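Local coordinates for protein WipB (Legionella pneumophila, PDB 5NNY) that is a translocated effector that targets the host lysosomal nutrient-sensing machinery and dephosphorylates serine and threonine residues through the phosphatase domain described here, at residues 104-109 and 175-180; 130-135 and 154-159; 134-139 and 145-150. One frame throughout, in Å; residues are numbered along the deposited sequence.

How the contacts relate
Helix 128-138 ties the three contacts together. It supplies Glu132 to contact 2 and, one turn later, Glu135, Ala136 and Cys137 to contact 3; the centres of these two lie about 10 Å apart, and Glu132 CG packs on Ala149 CB at 3.5 Å. Contact 1 is about 14 Å from contact 2 and 13 Å from contact 3, centre to centre. There Phe133 reaches over from the same helix, its CE1 3.8 Å from Val178 CG1, while Leu147 CD1 comes equally close to that methyl. Contact 2 lies beside the start of helix 128-138, where calcineurin-like phosphoesterases carry their GNH motif, here probably represented by Ser-Asn-His; contact 3 lies at its far end.

Contact 1: 104-109 and 175-180; sequences IDYFIL and NEEVLN
Tyr106 has the most surface buried here, and its hydroxyl reaches Glu177 in helix 175-186. The phenol donates a hydrogen bond from Tyr106 OH to Glu177 OE1, 2.8 Å long. The oxygen is approached from above the carboxylate, 47° out of its plane, while OE1 itself sits at the edge of the tyrosine ring and in the ring's plane. Ring and carboxylate are turned 77° against each other, and Glu177 OE1 also comes to 3.4 Å from Tyr106 CE1. The tyrosine reaches across because its CG stands anti to the backbone N (chi1 -169°), which carries the ring out toward the second helix; Glu177 answers with an extended chain.

Both polar ends have further partners. Tyr106 OH is also hydrogen-bonded to Asn76 ND2 in helix 64-79, and Glu177 OE2 makes a salt bridge with Lys110, one turn further along the tyrosine's own helix. The carboxylate is therefore held by a hydroxyl through one oxygen and by an ammonium group through the other, which probably helps to keep it ionised.

Beside this polar pair the contact turns apolar. Val178, next to Glu177, presents CG1 to Leu109, whose CD1 lies 4.1 Å away; the two side chains meet at a slant, and the touch is a light one. Ile173, just before helix 175-186, and Leu164 of helix 159-169 also pack on Tyr106.

Helix 105-117 is the helix of a beta-alpha-beta crossover linking the parallel neighbours 90-93 and 121-125, and helix 175-186 leads into the next parallel strand, 190-198. The contact thus joins helices of successive crossovers around the central sheet of the calcineurin-like phosphoesterase fold.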
loop_
_atom_site.group_PDB
_atom_site.type_symbol
_atom_site.label_atom_id
_atom_site.label_comp_id
_atom_site.label_asym_id
_atom_site.label_seq_id
_atom_site.Cartn_x
_atom_site.Cartn_y
_atom_site.Cartn_z
ATOM N N ILE A 104 8.020 -2.818 11.376
ATOM C CA ILE A 104 7.251 -4.057 11.248
ATOM C C ILE A 104 5.879 -3.734 10.683
ATOM O O ILE A 104 5.220 -2.784 11.118
ATOM C CB ILE A 104 7.146 -4.815 12.599
ATOM C CG1 ILE A 104 6.583 -6.232 12.386
ATOM C CG2 ILE A 104 6.364 -4.019 13.649
ATOM C CD1 ILE A 104 6.768 -7.142 13.615
ATOM N N ASP A 105 5.445 -4.548 9.715
ATOM C CA ASP A 105 4.191 -4.263 9.016
ATOM C C ASP A 105 2.979 -4.365 9.922
ATOM O O ASP A 105 1.947 -3.763 9.615
ATOM C CB ASP A 105 4.000 -5.196 7.824
ATOM C CG ASP A 105 4.798 -4.754 6.615
ATOM O OD1 ASP A 105 5.180 -3.559 6.576
ATOM O OD2 ASP A 105 5.072 -5.620 5.731
ATOM N N TYR A 106 3.081 -5.113 11.022
ATOM C CA TYR A 106 1.970 -5.208 11.964
ATOM C C TYR A 106 1.481 -3.834 12.400
ATOM O O TYR A 106 0.281 -3.636 12.599
ATOM C CB TYR A 106 2.400 -6.011 13.195
ATOM C CG TYR A 106 1.255 -6.381 14.104
ATOM C CD1 TYR A 106 0.407 -7.424 13.775
ATOM C CD2 TYR A 106 1.010 -5.665 15.292
ATOM C CE1 TYR A 106 -0.654 -7.765 14.604
ATOM C CE2 TYR A 106 -0.053 -6.004 16.130
ATOM C CZ TYR A 106 -0.870 -7.056 15.777
ATOM O OH TYR A 106 -1.917 -7.415 16.583
ATOM N N PHE A 107 2.401 -2.872 12.566
ATOM C CA PHE A 107 2.032 -1.574 13.130
ATOM C C PHE A 107 1.071 -0.828 12.215
ATOM O O PHE A 107 0.033 -0.323 12.662
ATOM C CB PHE A 107 3.280 -0.732 13.393
ATOM C CG PHE A 107 4.139 -1.226 14.550
ATOM C CD1 PHE A 107 3.614 -2.044 15.552
ATOM C CD2 PHE A 107 5.450 -0.799 14.655
ATOM C CE1 PHE A 107 4.409 -2.456 16.625
ATOM C CE2 PHE A 107 6.251 -1.188 15.728
ATOM C CZ PHE A 107 5.725 -2.023 16.724
ATOM N N ILE A 108 1.387 -0.771 10.919
ATOM C CA ILE A 108 0.536 -0.049 9.980
ATOM C C ILE A 108 -0.720 -0.853 9.684
ATOM O O ILE A 108 -1.788 -0.284 9.453
ATOM C CB ILE A 108 1.330 0.317 8.706
ATOM C CG1 ILE A 108 2.195 1.547 9.011
ATOM C CG2 ILE A 108 0.414 0.574 7.503
ATOM C CD1 ILE A 108 2.836 2.217 7.848
ATOM N N LEU A 109 -0.635 -2.185 9.741
ATOM C CA LEU A 109 -1.833 -2.995 9.524
ATOM C C LEU A 109 -2.889 -2.716 10.587
ATOM O O LEU A 109 -4.088 -2.646 10.285
ATOM C CB LEU A 109 -1.480 -4.483 9.504
ATOM C CG LEU A 109 -0.765 -5.015 8.259
ATOM C CD1 LEU A 109 -0.368 -6.488 8.450
ATOM C CD2 LEU A 109 -1.659 -4.844 7.032
ATOM N N ASN A 175 -0.882 -15.759 11.717
ATOM C CA ASN A 175 -1.288 -15.642 10.317
ATOM C C ASN A 175 -2.743 -15.222 10.196
ATOM O O ASN A 175 -3.091 -14.412 9.330
ATOM C CB ASN A 175 -1.080 -16.957 9.563
ATOM C CG ASN A 175 0.372 -17.258 9.297
ATOM O OD1 ASN A 175 1.129 -16.410 8.804
ATOM N ND2 ASN A 175 0.774 -18.475 9.615
ATOM N N GLU A 176 -3.621 -15.769 11.041
ATOM C CA GLU A 176 -5.045 -15.475 10.872
ATOM C C GLU A 176 -5.341 -13.990 11.070
ATOM O O GLU A 176 -6.154 -13.415 10.339
ATOM C CB GLU A 176 -5.921 -16.322 11.813
ATOM C CG GLU A 176 -5.716 -17.879 11.829
ATOM C CD GLU A 176 -5.512 -18.600 10.462
ATOM O OE1 GLU A 176 -5.291 -19.835 10.489
ATOM O OE2 GLU A 176 -5.570 -17.978 9.378
ATOM N N GLU A 177 -4.700 -13.346 12.049
ATOM C CA GLU A 177 -4.909 -11.909 12.227
ATOM C C GLU A 177 -4.453 -11.137 10.996
ATOM O O GLU A 177 -5.174 -10.273 10.487
ATOM C CB GLU A 177 -4.169 -11.399 13.467
ATOM C CG GLU A 177 -4.179 -9.882 13.576
ATOM C CD GLU A 177 -3.958 -9.354 14.993
ATOM O OE1 GLU A 177 -3.049 -9.851 15.708
ATOM O OE2 GLU A 177 -4.713 -8.429 15.383
ATOM N N VAL A 178 -3.254 -11.445 10.497
ATOM C CA VAL A 178 -2.722 -10.732 9.339
ATOM C C VAL A 178 -3.635 -10.938 8.139
ATOM O O VAL A 178 -3.986 -9.985 7.427
ATOM C CB VAL A 178 -1.284 -11.196 9.038
ATOM C CG1 VAL A 178 -0.765 -10.531 7.752
ATOM C CG2 VAL A 178 -0.381 -10.874 10.204
ATOM N N LEU A 179 -4.023 -12.198 7.894
ATOM C CA LEU A 179 -4.887 -12.508 6.759
ATOM C C LEU A 179 -6.260 -11.862 6.911
ATOM O O LEU A 179 -6.831 -11.384 5.925
ATOM C CB LEU A 179 -5.017 -14.022 6.584
ATOM C CG LEU A 179 -3.759 -14.725 6.064
ATOM C CD1 LEU A 179 -3.840 -16.249 6.285
ATOM C CD2 LEU A 179 -3.523 -14.358 4.580
ATOM N N ASN A 180 -6.811 -11.828 8.123
ATOM C CA ASN A 180 -8.096 -11.151 8.281
ATOM C C ASN A 180 -7.988 -9.683 7.893
ATOM O O ASN A 180 -8.856 -9.153 7.192
ATOM C CB ASN A 180 -8.628 -11.278 9.709
ATOM C CG ASN A 180 -9.900 -10.462 9.916
ATOM O OD1 ASN A 180 -11.000 -10.910 9.598
ATOM N ND2 ASN A 180 -9.747 -9.249 10.420
#

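Contact 2: 130-135 and 154-159; sequences GIEFVE and NIQHGN
Glu132 and Gln156 make the direct bond between helix segment 130-135 and loop 154-159. At the start of the helical segment, Gly130 has its N bonded to Ser127 OG, and Ile131 turns its side chain off to Met265 of helix 262-270.

Glu132 then reaches the loop. Its CG is anti to the backbone N (chi1 172°) and the chain runs out extended, sliding past that of Gln156 in the opposite direction. Gln156 NE2 donates to Glu132 OE1 over 2.9 Å, almost straight at 171°. The oxygen uses its anti lone pair, the one facing away from OE2, and it lies in the plane of the amide; carboxylate and amide are nearly coplanar, only 5° apart. Gln156 NE2 also donates to Asn128 O, which fixes the way round of the amide.

The same Glu132 OE1 accepts a second bond from water 2, at 2.9 Å, and this water gives its other proton to Gln156 O at 3.1 Å. Main chain and side chain of Gln156 are thus both tied to one buried carboxylate oxygen. Only weak bonds, 3.4 Å each, link Glu132 OE2 and Gly158 O through water 1, just ahead of helix 159-169.

Further on, Phe133 stacks edge-to-face with Tyr186. Through Gln156 the loop is bound to helix 128-138 at two places, Glu132 and the first residue, Asn128. Asn128 lies in the Ser-Asn-His sequence that probably corresponds to the GNH motif, part of the metal site in calcineurin-like phosphoesterases.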
loop_
_atom_site.group_PDB
_atom_site.type_symbol
_atom_site.label_atom_id
_atom_site.label_comp_id
_atom_site.label_asym_id
_atom_site.label_seq_id
_atom_site.Cartn_x
_atom_site.Cartn_y
_atom_site.Cartn_z
ATOM N N GLY A 130 3.720 -3.004 -1.866
ATOM C CA GLY A 130 2.446 -3.526 -1.464
ATOM C C GLY A 130 2.018 -4.799 -2.174
ATOM O O GLY A 130 1.437 -5.675 -1.626
ATOM N N ILE A 131 2.435 -4.927 -3.418
ATOM C CA ILE A 131 2.125 -6.090 -4.188
ATOM C C ILE A 131 2.803 -7.377 -3.611
ATOM O O ILE A 131 2.331 -8.424 -3.791
ATOM C CB ILE A 131 2.429 -5.820 -5.670
ATOM C CG1 ILE A 131 1.284 -6.208 -6.540
ATOM C CG2 ILE A 131 3.672 -6.506 -6.102
ATOM C CD1 ILE A 131 1.360 -5.567 -7.883
ATOM N N GLU A 132 3.938 -7.250 -2.946
ATOM C CA GLU A 132 4.544 -8.379 -2.325
ATOM C C GLU A 132 3.651 -8.863 -1.155
ATOM O O GLU A 132 3.497 -10.029 -0.955
ATOM C CB GLU A 132 5.927 -8.038 -1.846
ATOM C CG GLU A 132 6.537 -9.109 -1.012
ATOM C CD GLU A 132 8.031 -8.915 -0.732
ATOM O OE1 GLU A 132 8.646 -8.011 -1.236
ATOM O OE2 GLU A 132 8.556 -9.693 0.038
ATOM N N PHE A 133 3.089 -7.932 -0.400
ATOM C CA PHE A 133 2.159 -8.336 0.659
ATOM C C PHE A 133 0.914 -9.011 0.075
ATOM O O PHE A 133 0.454 -10.047 0.592
ATOM C CB PHE A 133 1.781 -7.119 1.512
ATOM C CG PHE A 133 0.870 -7.442 2.675
ATOM C CD1 PHE A 133 1.351 -8.147 3.765
ATOM C CD2 PHE A 133 -0.468 -7.074 2.644
ATOM C CE1 PHE A 133 0.521 -8.451 4.845
ATOM C CE2 PHE A 133 -1.311 -7.349 3.720
ATOM C CZ PHE A 133 -0.810 -8.059 4.820
ATOM N N VAL A 134 0.379 -8.448 -1.013
ATOM C CA VAL A 134 -0.764 -9.041 -1.700
ATOM C C VAL A 134 -0.448 -10.481 -2.093
ATOM O O VAL A 134 -1.238 -11.403 -1.864
ATOM C CB VAL A 134 -1.131 -8.197 -2.935
ATOM C CG1 VAL A 134 -2.084 -8.986 -3.827
ATOM C CG2 VAL A 134 -1.721 -6.859 -2.508
ATOM N N GLU A 135 0.690 -10.680 -2.749
ATOM C CA GLU A 135 1.032 -11.999 -3.262
ATOM C C GLU A 135 1.206 -12.993 -2.130
ATOM O O GLU A 135 0.690 -14.110 -2.194
ATOM C CB GLU A 135 2.307 -11.922 -4.104
ATOM C CG GLU A 135 2.569 -13.207 -4.917
ATOM C CD GLU A 135 3.927 -13.182 -5.597
ATOM O OE1 GLU A 135 4.929 -13.528 -4.924
ATOM O OE2 GLU A 135 3.983 -12.788 -6.783
ATOM N N ASN A 154 13.458 -10.535 -3.840
ATOM C CA ASN A 154 14.757 -10.371 -4.482
ATOM C C ASN A 154 14.947 -8.986 -5.086
ATOM O O ASN A 154 16.081 -8.625 -5.422
ATOM C CB ASN A 154 14.946 -11.393 -5.607
ATOM C CG ASN A 154 15.197 -12.790 -5.108
ATOM O OD1 ASN A 154 15.588 -12.998 -3.957
ATOM N ND2 ASN A 154 14.987 -13.772 -5.987
ATOM N N ILE A 155 13.878 -8.213 -5.281
ATOM C CA ILE A 155 13.994 -6.954 -6.022
ATOM C C ILE A 155 13.721 -5.744 -5.171
ATOM O O ILE A 155 13.684 -4.624 -5.699
ATOM C CB ILE A 155 13.089 -6.934 -7.268
ATOM C CG1 ILE A 155 11.616 -7.018 -6.868
ATOM C CG2 ILE A 155 13.488 -8.058 -8.202
ATOM C CD1 ILE A 155 10.664 -7.086 -8.035
ATOM N N GLN A 156 13.486 -5.923 -3.876
ATOM C CA GLN A 156 13.241 -4.778 -3.018
ATOM C C GLN A 156 13.520 -5.202 -1.589
ATOM O O GLN A 156 13.446 -6.384 -1.246
ATOM C CB GLN A 156 11.809 -4.257 -3.179
ATOM C CG GLN A 156 10.761 -5.313 -2.855
ATOM C CD GLN A 156 9.388 -4.975 -3.418
ATOM O OE1 GLN A 156 9.234 -4.054 -4.223
ATOM N NE2 GLN A 156 8.383 -5.727 -2.995
ATOM N N HIS A 157 13.854 -4.226 -0.766
ATOM C CA HIS A 157 14.098 -4.486 0.637
ATOM C C HIS A 157 12.793 -4.281 1.387
ATOM O O HIS A 157 12.089 -3.289 1.175
ATOM C CB HIS A 157 15.223 -3.606 1.172
ATOM C CG HIS A 157 16.582 -4.101 0.786
ATOM N ND1 HIS A 157 17.704 -3.300 0.784
ATOM C CD2 HIS A 157 16.995 -5.327 0.377
ATOM C CE1 HIS A 157 18.749 -4.010 0.391
ATOM N NE2 HIS A 157 18.345 -5.244 0.143
ATOM N N GLY A 158 12.440 -5.264 2.192
ATOM C CA GLY A 158 11.176 -5.280 2.888
ATOM C C GLY A 158 11.383 -5.636 4.335
ATOM O O GLY A 158 10.800 -6.609 4.822
ATOM N N ASN A 159 12.243 -4.865 5.014
ATOM C CA ASN A 159 12.523 -5.120 6.429
ATOM C C ASN A 159 11.240 -5.303 7.218
ATOM O O ASN A 159 11.126 -6.215 8.047
ATOM C CB ASN A 159 13.328 -3.961 7.037
ATOM C CG ASN A 159 13.631 -4.178 8.517
ATOM O OD1 ASN A 159 14.378 -5.079 8.862
ATOM N ND2 ASN A 159 13.056 -3.355 9.393
HETATM O O HOH W 1 11.071 -8.692 2.165
HETATM O O HOH W 2 11.077 -7.663 0.243
#

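Contact 3: 134-139 and 145-150; sequences VEACEL and NKLVAK
A helix end packs here against the chain that returns beside it: Ala136 and Cys137, in the last turn of helix 128-138, meet Leu147 and Val148 in the loop leading to helix 150-153. No direct hydrogen bond joins the two; apolar touches and bridging waters do the work. Ala136 points its methyl at the loop, and the small side chain lets the backbones come close: Ala136 CA lies 3.6 Å from Val148 O in a CA-H...O contact. Leu147 places CD2 over the helix backbone, 3.5 Å from Ala136 O and 4.1 Å from Cys137 SG, helped by a CG set anti to the carbonyl carbon (chi1 -61°).

Water 4 sits in the seam, 2.7 Å from Ala136 O and 2.6 Å from Lys146 O, and accepts from Val148 N. Water 3 donates both to Val148 O, at 2.6 Å, and to Glu135 OE1; the other oxygen of Glu135 is taken by Tyr260 and His262. Leu147 O is bonded to Gln165 of helix 159-169.

The chain thus leaves helix 128-138, turns and runs back extended beside its last turn, hydrated along the seam, among the helices between strands 121-125 and 190-198 of the phosphoesterase fold.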
loop_
_atom_site.group_PDB
_atom_site.type_symbol
_atom_site.label_atom_id
_atom_site.label_comp_id
_atom_site.label_asym_id
_atom_site.label_seq_id
_atom_site.Cartn_x
_atom_site.Cartn_y
_atom_site.Cartn_z
ATOM N N VAL A 134 0.379 -8.448 -1.013
ATOM C CA VAL A 134 -0.764 -9.041 -1.700
ATOM C C VAL A 134 -0.448 -10.481 -2.093
ATOM O O VAL A 134 -1.238 -11.403 -1.864
ATOM C CB VAL A 134 -1.131 -8.197 -2.935
ATOM C CG1 VAL A 134 -2.084 -8.986 -3.827
ATOM C CG2 VAL A 134 -1.721 -6.859 -2.508
ATOM N N GLU A 135 0.690 -10.680 -2.749
ATOM C CA GLU A 135 1.032 -11.999 -3.262
ATOM C C GLU A 135 1.206 -12.993 -2.130
ATOM O O GLU A 135 0.690 -14.110 -2.194
ATOM C CB GLU A 135 2.307 -11.922 -4.104
ATOM C CG GLU A 135 2.569 -13.207 -4.917
ATOM C CD GLU A 135 3.927 -13.182 -5.597
ATOM O OE1 GLU A 135 4.929 -13.528 -4.924
ATOM O OE2 GLU A 135 3.983 -12.788 -6.783
ATOM N N ALA A 136 1.939 -12.595 -1.088
ATOM C CA ALA A 136 2.112 -13.435 0.090
ATOM C C ALA A 136 0.773 -13.874 0.655
ATOM O O ALA A 136 0.585 -15.051 0.987
ATOM C CB ALA A 136 2.909 -12.681 1.151
ATOM N N CYS A 137 -0.174 -12.948 0.774
ATOM C CA CYS A 137 -1.462 -13.295 1.361
ATOM C C CYS A 137 -2.292 -14.148 0.419
ATOM O O CYS A 137 -2.938 -15.109 0.858
ATOM C CB CYS A 137 -2.228 -12.026 1.743
ATOM S SG CYS A 137 -1.503 -11.157 3.146
ATOM N N GLU A 138 -2.287 -13.819 -0.878
ATOM C CA GLU A 138 -3.077 -14.585 -1.841
ATOM C C GLU A 138 -2.567 -16.016 -2.010
ATOM O O GLU A 138 -3.354 -16.924 -2.306
ATOM C CB GLU A 138 -3.073 -13.888 -3.205
ATOM C CG GLU A 138 -3.871 -12.604 -3.281
ATOM C CD GLU A 138 -3.988 -12.115 -4.709
ATOM O OE1 GLU A 138 -3.152 -12.531 -5.551
ATOM O OE2 GLU A 138 -4.917 -11.341 -4.985
ATOM N N LEU A 139 -1.261 -16.241 -1.859
ATOM C CA LEU A 139 -0.694 -17.573 -2.047
ATOM C C LEU A 139 -0.430 -18.289 -0.730
ATOM O O LEU A 139 0.342 -19.255 -0.698
ATOM C CB LEU A 139 0.595 -17.496 -2.883
ATOM C CG LEU A 139 0.408 -16.901 -4.285
ATOM C CD1 LEU A 139 1.698 -16.967 -5.088
ATOM C CD2 LEU A 139 -0.728 -17.593 -5.026
ATOM N N ASN A 145 0.520 -22.629 3.978
ATOM C CA ASN A 145 0.088 -21.845 5.140
ATOM C C ASN A 145 1.264 -21.094 5.757
ATOM O O ASN A 145 1.563 -21.203 6.952
ATOM C CB ASN A 145 -0.625 -22.726 6.164
ATOM C CG ASN A 145 -2.037 -23.079 5.735
ATOM O OD1 ASN A 145 -2.305 -23.367 4.566
ATOM N ND2 ASN A 145 -2.956 -23.046 6.691
ATOM N N LYS A 146 1.929 -20.316 4.904
ATOM C CA LYS A 146 2.998 -19.413 5.286
ATOM C C LYS A 146 2.932 -18.210 4.363
ATOM O O LYS A 146 2.553 -18.339 3.197
ATOM C CB LYS A 146 4.363 -20.094 5.176
ATOM C CG LYS A 146 5.457 -19.505 6.045
ATOM C CD LYS A 146 6.722 -20.377 5.917
ATOM C CE LYS A 146 7.884 -19.900 6.794
ATOM N NZ LYS A 146 8.696 -18.839 6.130
ATOM N N LEU A 147 3.283 -17.043 4.893
ATOM C CA LEU A 147 3.350 -15.813 4.099
ATOM C C LEU A 147 4.766 -15.691 3.560
ATOM O O LEU A 147 5.696 -15.429 4.324
ATOM C CB LEU A 147 2.984 -14.594 4.947
ATOM C CG LEU A 147 1.586 -14.564 5.558
ATOM C CD1 LEU A 147 1.471 -13.434 6.579
ATOM C CD2 LEU A 147 0.544 -14.400 4.464
ATOM N N VAL A 148 4.936 -15.874 2.247
ATOM C CA VAL A 148 6.270 -15.820 1.657
ATOM C C VAL A 148 6.151 -15.188 0.282
ATOM O O VAL A 148 5.120 -15.287 -0.389
ATOM C CB VAL A 148 6.963 -17.209 1.555
ATOM C CG1 VAL A 148 7.488 -17.696 2.924
ATOM C CG2 VAL A 148 6.033 -18.229 0.938
ATOM N N ALA A 149 7.233 -14.556 -0.143
ATOM C CA ALA A 149 7.288 -13.984 -1.480
ATOM C C ALA A 149 8.742 -13.890 -1.899
ATOM O O ALA A 149 9.326 -12.806 -1.892
ATOM C CB ALA A 149 6.608 -12.608 -1.513
ATOM N N LYS A 150 9.343 -15.031 -2.232
ATOM C CA LYS A 150 10.793 -15.076 -2.379
ATOM C C LYS A 150 11.274 -14.290 -3.596
ATOM O O LYS A 150 12.253 -13.541 -3.507
ATOM C CB LYS A 150 11.262 -16.527 -2.449
ATOM C CG LYS A 150 12.764 -16.677 -2.312
ATOM C CD LYS A 150 13.155 -18.140 -2.184
ATOM C CE LYS A 150 12.661 -18.960 -3.375
ATOM N NZ LYS A 150 13.093 -18.364 -4.681
HETATM O O HOH W 3 4.227 -15.567 -2.828
HETATM O O HOH W 4 2.526 -16.937 0.952
#